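Local coordinates for protein GTN Reductase (Agrobacterium tumefaciens, PDB 5N6G) that binds flavin mononucleotide and probably acts as an Old Yellow Enzyme-type ene-reductase, reducing activated carbon-carbon double bonds with NAD(P)H as electron source, at residues P69-R74 / R165-A170; K81-G86 / G92-Q97; D173-H178 / D216-E221. One frame throughout, in Å; residues are numbered along the deposited sequence.

Interaction 1 of 3, residues P69-R74 / R165-A170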
loop_
_atom_site.group_PDB
_atom_site.type_symbol
_atom_site.label_atom_id
_atom_site.label_comp_id
_atom_site.label_asym_id
_atom_site.label_seq_id
_atom_site.Cartn_x
_atom_site.Cartn_y
_atom_site.Cartn_z
ATOM N N PRO A 69 -1.994 -7.543 10.600
ATOM C CA PRO A 69 -2.531 -6.611 11.596
ATOM C C PRO A 69 -3.566 -5.705 10.954
ATOM O O PRO A 69 -3.398 -5.254 9.825
ATOM C CB PRO A 69 -1.296 -5.810 12.024
ATOM C CG PRO A 69 -0.475 -5.783 10.800
ATOM C CD PRO A 69 -0.644 -7.145 10.171
ATOM N N GLY A 70 -4.645 -5.429 11.687
ATOM C CA GLY A 70 -5.693 -4.554 11.216
ATOM C C GLY A 70 -5.829 -3.262 12.009
ATOM O O GLY A 70 -5.037 -2.953 12.898
ATOM N N LEU A 71 -6.875 -2.495 11.662
ATOM C CA LEU A 71 -7.229 -1.268 12.364
ATOM C C LEU A 71 -8.639 -1.325 12.943
ATOM O O LEU A 71 -9.219 -0.283 13.240
ATOM C CB LEU A 71 -7.084 -0.072 11.425
ATOM C CG LEU A 71 -5.633 0.342 11.219
ATOM C CD1 LEU A 71 -5.545 1.308 10.041
ATOM C CD2 LEU A 71 -5.056 0.958 12.478
ATOM N N TYR A 72 -9.194 -2.522 13.138
ATOM C CA TYR A 72 -10.610 -2.654 13.495
ATOM C C TYR A 72 -10.841 -3.293 14.862
ATOM O O TYR A 72 -12.002 -3.543 15.241
ATOM C CB TYR A 72 -11.342 -3.435 12.394
ATOM C CG TYR A 72 -10.748 -4.786 12.054
ATOM C CD1 TYR A 72 -11.108 -5.930 12.767
ATOM C CD2 TYR A 72 -9.808 -4.916 11.040
ATOM C CE1 TYR A 72 -10.573 -7.173 12.448
ATOM C CE2 TYR A 72 -9.255 -6.137 10.725
ATOM C CZ TYR A 72 -9.627 -7.261 11.423
ATOM O OH TYR A 72 -9.071 -8.485 11.106
ATOM N N LYS A 73 -9.793 -3.542 15.631
ATOM C CA LYS A 73 -9.900 -3.964 17.023
ATOM C C LYS A 73 -9.238 -2.928 17.912
ATOM O O LYS A 73 -8.219 -2.345 17.524
ATOM C CB LYS A 73 -9.224 -5.332 17.249
ATOM C CG LYS A 73 -9.818 -6.489 16.474
ATOM C CD LYS A 73 -9.065 -7.782 16.773
ATOM C CE LYS A 73 -9.671 -8.968 16.038
ATOM N NZ LYS A 73 -9.050 -10.243 16.474
ATOM N N ARG A 74 -9.809 -2.702 19.106
ATOM C CA ARG A 74 -9.187 -1.782 20.052
ATOM C C ARG A 74 -7.777 -2.225 20.379
ATOM O O ARG A 74 -6.868 -1.396 20.498
ATOM C CB ARG A 74 -9.993 -1.689 21.354
ATOM C CG ARG A 74 -11.406 -1.198 21.186
ATOM C CD ARG A 74 -11.445 0.218 20.627
ATOM N NE ARG A 74 -10.702 1.178 21.432
ATOM C CZ ARG A 74 -10.318 2.370 20.984
ATOM N NH1 ARG A 74 -10.594 2.742 19.740
ATOM N NH2 ARG A 74 -9.652 3.190 21.773
ATOM N N ARG A 165 -9.634 7.268 10.880
ATOM C CA ARG A 165 -9.717 7.791 12.234
ATOM C C ARG A 165 -8.945 6.919 13.218
ATOM O O ARG A 165 -8.226 7.438 14.092
ATOM C CB ARG A 165 -11.190 7.894 12.627
ATOM C CG ARG A 165 -11.487 8.436 13.983
ATOM C CD ARG A 165 -12.962 8.180 14.289
ATOM N NE ARG A 165 -13.810 8.399 13.112
ATOM C CZ ARG A 165 -14.800 7.597 12.718
ATOM N NH1 ARG A 165 -15.095 6.490 13.389
ATOM N NH2 ARG A 165 -15.496 7.895 11.629
ATOM N N ALA A 166 -9.047 5.594 13.059
ATOM C CA ALA A 166 -8.302 4.676 13.909
ATOM C C ALA A 166 -6.809 4.870 13.749
ATOM O O ALA A 166 -6.063 4.803 14.733
ATOM C CB ALA A 166 -8.660 3.236 13.584
ATOM N N ALA A 167 -6.357 5.101 12.512
ATOM C CA ALA A 167 -4.943 5.336 12.273
ATOM C C ALA A 167 -4.457 6.569 13.021
ATOM O O ALA A 167 -3.380 6.550 13.635
ATOM C CB ALA A 167 -4.691 5.484 10.770
ATOM N N LEU A 168 -5.225 7.661 12.977
ATOM C CA LEU A 168 -4.837 8.840 13.750
ATOM C C LEU A 168 -4.840 8.553 15.247
ATOM O O LEU A 168 -3.954 9.011 15.978
ATOM C CB LEU A 168 -5.762 10.009 13.440
ATOM C CG LEU A 168 -5.503 10.806 12.160
ATOM C CD1 LEU A 168 -6.438 12.005 12.134
ATOM C CD2 LEU A 168 -4.062 11.269 12.056
ATOM N N GLU A 169 -5.830 7.798 15.731
ATOM C CA GLU A 169 -5.870 7.461 17.149
ATOM C C GLU A 169 -4.650 6.643 17.557
ATOM O O GLU A 169 -4.165 6.761 18.698
ATOM C CB GLU A 169 -7.148 6.678 17.479
ATOM C CG GLU A 169 -7.292 6.450 18.977
ATOM C CD GLU A 169 -8.509 5.643 19.376
ATOM O OE1 GLU A 169 -9.205 5.073 18.502
ATOM O OE2 GLU A 169 -8.748 5.565 20.594
ATOM N N ALA A 170 -4.157 5.812 16.654
ATOM C CA ALA A 170 -2.973 5.004 16.899
ATOM C C ALA A 170 -1.676 5.780 16.724
ATOM O O ALA A 170 -0.606 5.181 16.872
ATOM C CB ALA A 170 -2.945 3.799 15.977
#
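L71 turns its side chain onto helix 150-169 and meets two alanines there. CB of L71 lies 4.3 Å from CB of A166. Further out, CD1 of L71 is 4.3 Å from CB of A167. The backbone joins in: O of L71 sits 3.6 Å from CB of A166. Small side chains on the helix let the loop come close, with the CA atoms of L71 and A166 6.2 Å apart. W80 of helix 74-89 and T56 of strand 50-57 also pack on L71, so the leucine is buried. K73 follows at the N-cap position of helix 74-89, and R74 begins that helix. R74 leaves its backbone pointing away from helix 150-169. Bends at chi2 (-62°) and chi3 (-56°) bring the guanidinium back to E169. The grip is end-on. NH1 of R74 donates to OE1 of E169 at 3.0 Å, and NH2 of R74 donates to OE2 of E169 at 2.8 Å. Both bonds are nearly straight, and both oxygens lie close to the guanidinium plane. Each oxygen is met on its syn side, yet the two flat groups are not coplanar; their planes stand 37° apart. E169 reaches out with an extended chain, and two bonds limit the rotation of its carboxylate. The salt bridge lies at the exposed border of the contact, while L71 is buried. The arrangement belongs to the outer layer of a TIM barrel: the loop from strand 50-57 into helix 74-89 rests on helix 150-169, which precedes strand 174-178.

Interaction 2 of 3, residues K81-G86 / G92-Q97. With FMN (flavin mononucleotide), chain B.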
loop_
_atom_site.group_PDB
_atom_site.type_symbol
_atom_site.label_atom_id
_atom_site.label_comp_id
_atom_site.label_asym_id
_atom_site.label_seq_id
_atom_site.Cartn_x
_atom_site.Cartn_y
_atom_site.Cartn_z
ATOM N N LYS A 81 -0.172 1.812 18.454
ATOM C CA LYS A 81 0.314 2.969 19.198
ATOM C C LYS A 81 1.715 2.723 19.741
ATOM O O LYS A 81 2.545 3.635 19.762
ATOM C CB LYS A 81 -0.669 3.314 20.318
ATOM C CG LYS A 81 -0.328 4.568 21.105
ATOM C CD LYS A 81 -0.433 5.824 20.239
ATOM C CE LYS A 81 -0.226 7.097 21.058
ATOM N NZ LYS A 81 -0.331 8.317 20.214
ATOM N N LYS A 82 2.006 1.506 20.184
ATOM C CA LYS A 82 3.367 1.208 20.627
ATOM C C LYS A 82 4.360 1.381 19.484
ATOM O O LYS A 82 5.474 1.885 19.688
ATOM C CB LYS A 82 3.429 -0.210 21.191
ATOM C CG LYS A 82 4.763 -0.565 21.817
ATOM C CD LYS A 82 4.827 -2.047 22.180
ATOM C CE LYS A 82 5.968 -2.333 23.145
ATOM N NZ LYS A 82 5.471 -2.598 24.533
ATOM N N ILE A 83 3.964 0.975 18.272
ATOM C CA ILE A 83 4.827 1.070 17.099
ATOM C C ILE A 83 5.058 2.529 16.706
ATOM O O ILE A 83 6.200 2.947 16.475
ATOM C CB ILE A 83 4.225 0.259 15.941
ATOM C CG1 ILE A 83 4.341 -1.232 16.267
ATOM C CG2 ILE A 83 4.912 0.612 14.619
ATOM C CD1 ILE A 83 3.595 -2.114 15.355
ATOM N N THR A 84 3.985 3.323 16.590
ATOM C CA THR A 84 4.168 4.707 16.162
ATOM C C THR A 84 4.925 5.507 17.215
ATOM O O THR A 84 5.786 6.328 16.878
ATOM C CB THR A 84 2.828 5.377 15.832
ATOM O OG1 THR A 84 2.043 5.534 17.019
ATOM C CG2 THR A 84 2.045 4.579 14.812
ATOM N N ASP A 85 4.651 5.266 18.500
ATOM C CA ASP A 85 5.445 5.923 19.537
ATOM C C ASP A 85 6.930 5.580 19.390
ATOM O O ASP A 85 7.796 6.455 19.521
ATOM C CB ASP A 85 4.951 5.514 20.916
ATOM C CG ASP A 85 3.644 6.186 21.315
ATOM O OD1 ASP A 85 3.178 7.117 20.614
ATOM O OD2 ASP A 85 3.092 5.769 22.368
ATOM N N GLY A 86 7.246 4.303 19.146
ATOM C CA GLY A 86 8.644 3.910 19.044
ATOM C C GLY A 86 9.323 4.526 17.835
ATOM O O GLY A 86 10.463 4.998 17.918
ATOM N N GLY A 92 11.507 9.194 13.450
ATOM C CA GLY A 92 10.915 8.848 12.178
ATOM C C GLY A 92 9.475 9.313 12.009
ATOM O O GLY A 92 8.911 10.053 12.822
ATOM N N LYS A 93 8.900 8.892 10.883
ATOM C CA LYS A 93 7.538 9.194 10.490
ATOM C C LYS A 93 6.942 7.938 9.874
ATOM O O LYS A 93 7.646 7.157 9.230
ATOM C CB LYS A 93 7.483 10.352 9.475
ATOM C CG LYS A 93 8.020 11.671 10.020
ATOM C CD LYS A 93 7.087 12.268 11.060
ATOM C CE LYS A 93 7.782 13.346 11.895
ATOM N NZ LYS A 93 8.251 14.441 11.027
ATOM N N ILE A 94 5.644 7.731 10.078
ATOM C CA ILE A 94 5.026 6.478 9.651
ATOM C C ILE A 94 3.574 6.723 9.278
ATOM O O ILE A 94 2.847 7.430 9.983
ATOM C CB ILE A 94 5.173 5.414 10.757
ATOM C CG1 ILE A 94 4.637 4.060 10.306
ATOM C CG2 ILE A 94 4.542 5.872 12.077
ATOM C CD1 ILE A 94 5.073 2.940 11.245
ATOM N N VAL A 95 3.166 6.141 8.142
ATOM C CA VAL A 95 1.788 6.177 7.676
ATOM C C VAL A 95 1.278 4.744 7.563
ATOM O O VAL A 95 2.021 3.817 7.226
ATOM C CB VAL A 95 1.639 6.915 6.337
ATOM C CG1 VAL A 95 2.002 8.394 6.504
ATOM C CG2 VAL A 95 2.488 6.274 5.257
ATOM N N ALA A 96 -0.005 4.574 7.838
ATOM C CA ALA A 96 -0.647 3.267 7.762
ATOM C C ALA A 96 -1.175 3.031 6.358
ATOM O O ALA A 96 -1.903 3.880 5.822
ATOM C CB ALA A 96 -1.805 3.191 8.756
ATOM N N GLN A 97 -0.830 1.887 5.767
ATOM C CA GLN A 97 -1.365 1.536 4.451
ATOM C C GLN A 97 -2.720 0.872 4.665
ATOM O O GLN A 97 -2.796 -0.333 4.897
ATOM C CB GLN A 97 -0.429 0.622 3.662
ATOM C CG GLN A 97 -0.974 0.483 2.241
ATOM C CD GLN A 97 -0.294 -0.536 1.362
ATOM O OE1 GLN A 97 -0.152 -1.712 1.710
ATOM N NE2 GLN A 97 0.068 -0.106 0.173
HETATM N N1 FMN B . 2.912 -3.808 -1.642
HETATM C C2 FMN B . 1.878 -3.157 -1.014
HETATM O O2 FMN B . 1.317 -2.164 -1.528
HETATM N N3 FMN B . 1.465 -3.585 0.228
HETATM C C4 FMN B . 1.970 -4.669 0.921
HETATM O O4 FMN B . 1.559 -4.940 2.049
HETATM C C4A FMN B . 3.037 -5.368 0.239
HETATM N N5 FMN B . 3.594 -6.387 0.844
HETATM C C5A FMN B . 4.716 -6.945 0.256
HETATM C C6 FMN B . 5.389 -7.951 0.939
HETATM C C7 FMN B . 6.582 -8.467 0.453
HETATM C C7M FMN B . 7.291 -9.535 1.248
HETATM C C8 FMN B . 7.116 -7.981 -0.746
HETATM C C8M FMN B . 8.438 -8.472 -1.268
HETATM C C9 FMN B . 6.436 -6.990 -1.448
HETATM C C9A FMN B . 5.245 -6.464 -0.948
HETATM N N10 FMN B . 4.593 -5.382 -1.577
HETATM C C10 FMN B . 3.470 -4.830 -1.024
HETATM C "C1'" FMN B . 5.250 -4.745 -2.728
HETATM C "C2'" FMN B . 6.375 -3.824 -2.271
HETATM O "O2'" FMN B . 5.851 -2.715 -1.532
HETATM C "C3'" FMN B . 7.221 -3.290 -3.427
HETATM O "O3'" FMN B . 6.378 -2.632 -4.371
HETATM C "C4'" FMN B . 8.012 -4.372 -4.159
HETATM O "O4'" FMN B . 8.769 -5.147 -3.226
HETATM C "C5'" FMN B . 8.908 -3.798 -5.241
HETATM O "O5'" FMN B . 9.899 -2.925 -4.663
HETATM P P FMN B . 11.459 -3.321 -4.447
HETATM O O1P FMN B . 12.007 -3.576 -5.835
HETATM O O2P FMN B . 11.441 -4.597 -3.622
HETATM O O3P FMN B . 12.048 -2.147 -3.754
#
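A beta-alpha-beta unit of the TIM barrel holds this contact: helix 74-89 packs on strand 94-99, the strand that follows it. I94 carries the strand's side of the contact and touches the helix with both branches. CG2 of I94 lies 3.9 Å from CG2 of T84. CD1 of I94 lies 4.1 Å from CG2 of I83. CG1 of I94 is anti to the backbone N (chi1 -176°), which sends CD1 to I83 and leaves CG2 for T84. Both helix side chains cross I94 at about a right angle. The contact is small, buried and wholly apolar. The hydroxyl of T84 is used outside it, in a hydrogen bond to O of A170. At the far end of the strand segment, Q97 reaches the flavin with an extended chain. N3 of FMN donates to OE1 of Q97 at 2.9 Å. NE2 of Q97 donates to O2 of FMN, also at 2.9 Å and almost straight at 171°. One amide thus reads a donor and an acceptor on the pyrimidine part of the flavin. Strand 94-99 runs between strands 50-57 and 174-178, while I83 also packs on helix 36-43.

Interaction 3 of 3, residues D173-H178 / D216-E221. With FMN (flavin mononucleotide), chain B; 8OZ (2-Phenylacrylic acid), chain C.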
loop_
_atom_site.group_PDB
_atom_site.type_symbol
_atom_site.label_atom_id
_atom_site.label_comp_id
_atom_site.label_asym_id
_atom_site.label_seq_id
_atom_site.Cartn_x
_atom_site.Cartn_y
_atom_site.Cartn_z
ATOM N N ASP A 173 1.183 9.361 11.405
ATOM C CA ASP A 173 1.280 10.680 10.792
ATOM C C ASP A 173 0.293 10.878 9.651
ATOM O O ASP A 173 0.049 12.017 9.256
ATOM C CB ASP A 173 2.704 10.885 10.309
ATOM C CG ASP A 173 3.683 10.899 11.458
ATOM O OD1 ASP A 173 3.648 11.886 12.235
ATOM O OD2 ASP A 173 4.436 9.911 11.619
ATOM N N GLY A 174 -0.321 9.804 9.174
ATOM C CA GLY A 174 -1.201 9.843 8.028
ATOM C C GLY A 174 -1.466 8.426 7.560
ATOM O O GLY A 174 -1.119 7.454 8.239
ATOM N N VAL A 175 -2.081 8.325 6.392
ATOM C CA VAL A 175 -2.389 7.038 5.786
ATOM C C VAL A 175 -1.994 7.048 4.320
ATOM O O VAL A 175 -2.013 8.084 3.645
ATOM C CB VAL A 175 -3.877 6.643 5.893
ATOM C CG1 VAL A 175 -4.328 6.646 7.355
ATOM C CG2 VAL A 175 -4.776 7.526 5.050
ATOM N N GLU A 176 -1.670 5.865 3.830
ATOM C CA GLU A 176 -1.574 5.585 2.408
ATOM C C GLU A 176 -2.746 4.690 2.038
ATOM O O GLU A 176 -2.843 3.562 2.531
ATOM C CB GLU A 176 -0.250 4.907 2.054
ATOM C CG GLU A 176 -0.148 4.511 0.588
ATOM C CD GLU A 176 1.210 3.931 0.203
ATOM O OE1 GLU A 176 2.181 4.705 -0.051
ATOM O OE2 GLU A 176 1.293 2.684 0.111
ATOM N N ILE A 177 -3.620 5.171 1.167
ATOM C CA ILE A 177 -4.708 4.327 0.685
ATOM C C ILE A 177 -4.124 3.294 -0.270
ATOM O O ILE A 177 -3.491 3.642 -1.268
ATOM C CB ILE A 177 -5.786 5.173 -0.006
ATOM C CG1 ILE A 177 -6.486 6.093 0.982
ATOM C CG2 ILE A 177 -6.797 4.282 -0.667
ATOM C CD1 ILE A 177 -7.185 7.289 0.319
ATOM N N HIS A 178 -4.336 2.012 0.018
ATOM C CA HIS A 178 -3.897 0.953 -0.891
ATOM C C HIS A 178 -4.833 0.884 -2.087
ATOM O O HIS A 178 -5.923 0.305 -2.010
ATOM C CB HIS A 178 -3.851 -0.388 -0.184
ATOM C CG HIS A 178 -3.016 -1.410 -0.883
ATOM N ND1 HIS A 178 -2.758 -1.370 -2.237
ATOM C CD2 HIS A 178 -2.360 -2.497 -0.408
ATOM C CE1 HIS A 178 -1.960 -2.372 -2.562
ATOM N NE2 HIS A 178 -1.716 -3.080 -1.473
ATOM N N ASP A 216 -11.892 10.974 -0.948
ATOM C CA ASP A 216 -12.592 12.094 -0.352
ATOM C C ASP A 216 -13.119 11.748 1.047
ATOM O O ASP A 216 -13.144 12.618 1.921
ATOM C CB ASP A 216 -13.705 12.562 -1.288
ATOM C CG ASP A 216 -13.167 13.131 -2.601
ATOM O OD1 ASP A 216 -11.980 13.566 -2.627
ATOM O OD2 ASP A 216 -13.924 13.162 -3.602
ATOM N N ALA A 217 -13.514 10.489 1.286
ATOM C CA ALA A 217 -13.941 10.060 2.622
ATOM C C ALA A 217 -12.788 10.114 3.625
ATOM O O ALA A 217 -12.955 10.609 4.754
ATOM C CB ALA A 217 -14.536 8.645 2.561
ATOM N N VAL A 218 -11.621 9.586 3.246
ATOM C CA VAL A 218 -10.451 9.602 4.128
ATOM C C VAL A 218 -9.975 11.030 4.365
ATOM O O VAL A 218 -9.707 11.441 5.502
ATOM C CB VAL A 218 -9.334 8.729 3.527
ATOM C CG1 VAL A 218 -8.025 8.892 4.281
ATOM C CG2 VAL A 218 -9.786 7.265 3.466
ATOM N N ALA A 219 -9.869 11.818 3.294
ATOM C CA ALA A 219 -9.379 13.190 3.432
ATOM C C ALA A 219 -10.289 14.036 4.306
ATOM O O ALA A 219 -9.811 14.904 5.049
ATOM C CB ALA A 219 -9.215 13.821 2.051
ATOM N N GLU A 220 -11.610 13.838 4.208
ATOM C CA GLU A 220 -12.532 14.576 5.051
ATOM C C GLU A 220 -12.332 14.209 6.517
ATOM O O GLU A 220 -12.457 15.062 7.402
ATOM C CB GLU A 220 -13.969 14.288 4.611
ATOM C CG GLU A 220 -15.034 15.020 5.410
ATOM C CD GLU A 220 -14.957 16.527 5.250
ATOM O OE1 GLU A 220 -14.708 16.991 4.115
ATOM O OE2 GLU A 220 -15.124 17.244 6.260
ATOM N N GLU A 221 -11.976 12.962 6.780
ATOM C CA GLU A 221 -11.849 12.504 8.157
ATOM C C GLU A 221 -10.550 12.980 8.800
ATOM O O GLU A 221 -10.569 13.438 9.956
ATOM C CB GLU A 221 -11.945 10.978 8.185
ATOM C CG GLU A 221 -11.982 10.375 9.567
ATOM C CD GLU A 221 -13.247 10.756 10.348
ATOM O OE1 GLU A 221 -14.300 10.992 9.713
ATOM O OE2 GLU A 221 -13.176 10.820 11.591
HETATM N N1 FMN B . 2.912 -3.808 -1.642
HETATM C C2 FMN B . 1.878 -3.157 -1.014
HETATM O O2 FMN B . 1.317 -2.164 -1.528
HETATM N N3 FMN B . 1.465 -3.585 0.228
HETATM C C4 FMN B . 1.970 -4.669 0.921
HETATM O O4 FMN B . 1.559 -4.940 2.049
HETATM C C4A FMN B . 3.037 -5.368 0.239
HETATM N N5 FMN B . 3.594 -6.387 0.844
HETATM C C5A FMN B . 4.716 -6.945 0.256
HETATM C C6 FMN B . 5.389 -7.951 0.939
HETATM C C7 FMN B . 6.582 -8.467 0.453
HETATM C C7M FMN B . 7.291 -9.535 1.248
HETATM C C8 FMN B . 7.116 -7.981 -0.746
HETATM C C8M FMN B . 8.438 -8.472 -1.268
HETATM C C9 FMN B . 6.436 -6.990 -1.448
HETATM C C9A FMN B . 5.245 -6.464 -0.948
HETATM N N10 FMN B . 4.593 -5.382 -1.577
HETATM C C10 FMN B . 3.470 -4.830 -1.024
HETATM C "C1'" FMN B . 5.250 -4.745 -2.728
HETATM C "C2'" FMN B . 6.375 -3.824 -2.271
HETATM O "O2'" FMN B . 5.851 -2.715 -1.532
HETATM C "C3'" FMN B . 7.221 -3.290 -3.427
HETATM O "O3'" FMN B . 6.378 -2.632 -4.371
HETATM C "C4'" FMN B . 8.012 -4.372 -4.159
HETATM O "O4'" FMN B . 8.769 -5.147 -3.226
HETATM C "C5'" FMN B . 8.908 -3.798 -5.241
HETATM O "O5'" FMN B . 9.899 -2.925 -4.663
HETATM P P FMN B . 11.459 -3.321 -4.447
HETATM O O1P FMN B . 12.007 -3.576 -5.835
HETATM O O2P FMN B . 11.441 -4.597 -3.622
HETATM O O3P FMN B . 12.048 -2.147 -3.754
HETATM C C4 8OZ C . 2.719 -9.928 -0.802
HETATM C C5 8OZ C . 2.027 -10.883 -0.094
HETATM C C6 8OZ C . 0.753 -10.611 0.352
HETATM C C7 8OZ C . 0.175 -9.379 0.106
HETATM C C8 8OZ C . 0.411 -6.362 -2.089
HETATM C C 8OZ C . -0.339 -6.446 0.246
HETATM O O 8OZ C . 0.093 -5.204 -2.218
HETATM C C1 8OZ C . 0.295 -7.038 -0.755
HETATM C C2 8OZ C . 0.872 -8.401 -0.591
HETATM C C3 8OZ C . 2.150 -8.694 -1.059
HETATM O O1 8OZ C . 0.847 -7.086 -3.091
#
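V218 alone carries the helix side of this contact, dividing its two methyls between two strand residues. CG1 of V218 meets CG2 of V175 at 3.6 Å. CG2 of V218 meets CD1 of I177 at 4.1 Å. Both pairs approach tip to tip. With chi1 at 171°, V218 holds CG1 opposite its amide nitrogen and CG2 beside it, so each methyl faces a different strand residue. V175 and I177 lie two apart on strand 174-178 and both point at helix 204-222. E176 between them points away from the helix. Its OE1 is hydrogen-bonded to H265, and OE2 makes a weak bond to Q97. Y160 and A164 of helix 150-169 also touch V218, as do I98 and T227 of the barrel strands, so the apolar contact is closed in. At the end of the strand segment, H178 lines the pocket of 2-phenylacrylic acid and also that of FMN. NE2 of H178 donates to atom O of 2-phenylacrylic acid at 2.9 Å, with an angle of 152°. That oxygen lies at the ring edge, near the ring plane. NE2 of H178 is also 3.2 Å from O2 of FMN, approached obliquely. ND1 of H178 bonds to the backbone N of A180, and W99 stacks on the ring. These partners help to set the ring's rotation. N181 supplies another hydrogen bond to the ligand. The chemistry therefore splits along one strand: methyl groups pack strand 174-178 against helix 204-222, while H178 and N181 hold the acid beside the flavin, consistent with carboxylate recognition in an ene-reductase.

Overall arrangement
All three contacts join parts of one TIM barrel. Interactions 2 and 3 are small buried apolar contacts between a barrel strand and a helix packed on its outer side. Their strands, 94-99 and 174-178, are neighbours in the barrel, and both segments end at the flavin. Interaction 1 lies further out and joins a loop to a helix. It combines buried aliphatic packing with an exposed salt bridge. Helix 150-169 and the residue after it tie it to the others: A170 meets T84 of interaction 2, and R165 makes a salt bridge to E221 of interaction 3. Among these contacts the paired charges of R74 and E169 lie at the surface, and Q97 and H178 at the strand ends meet cofactor and ligand.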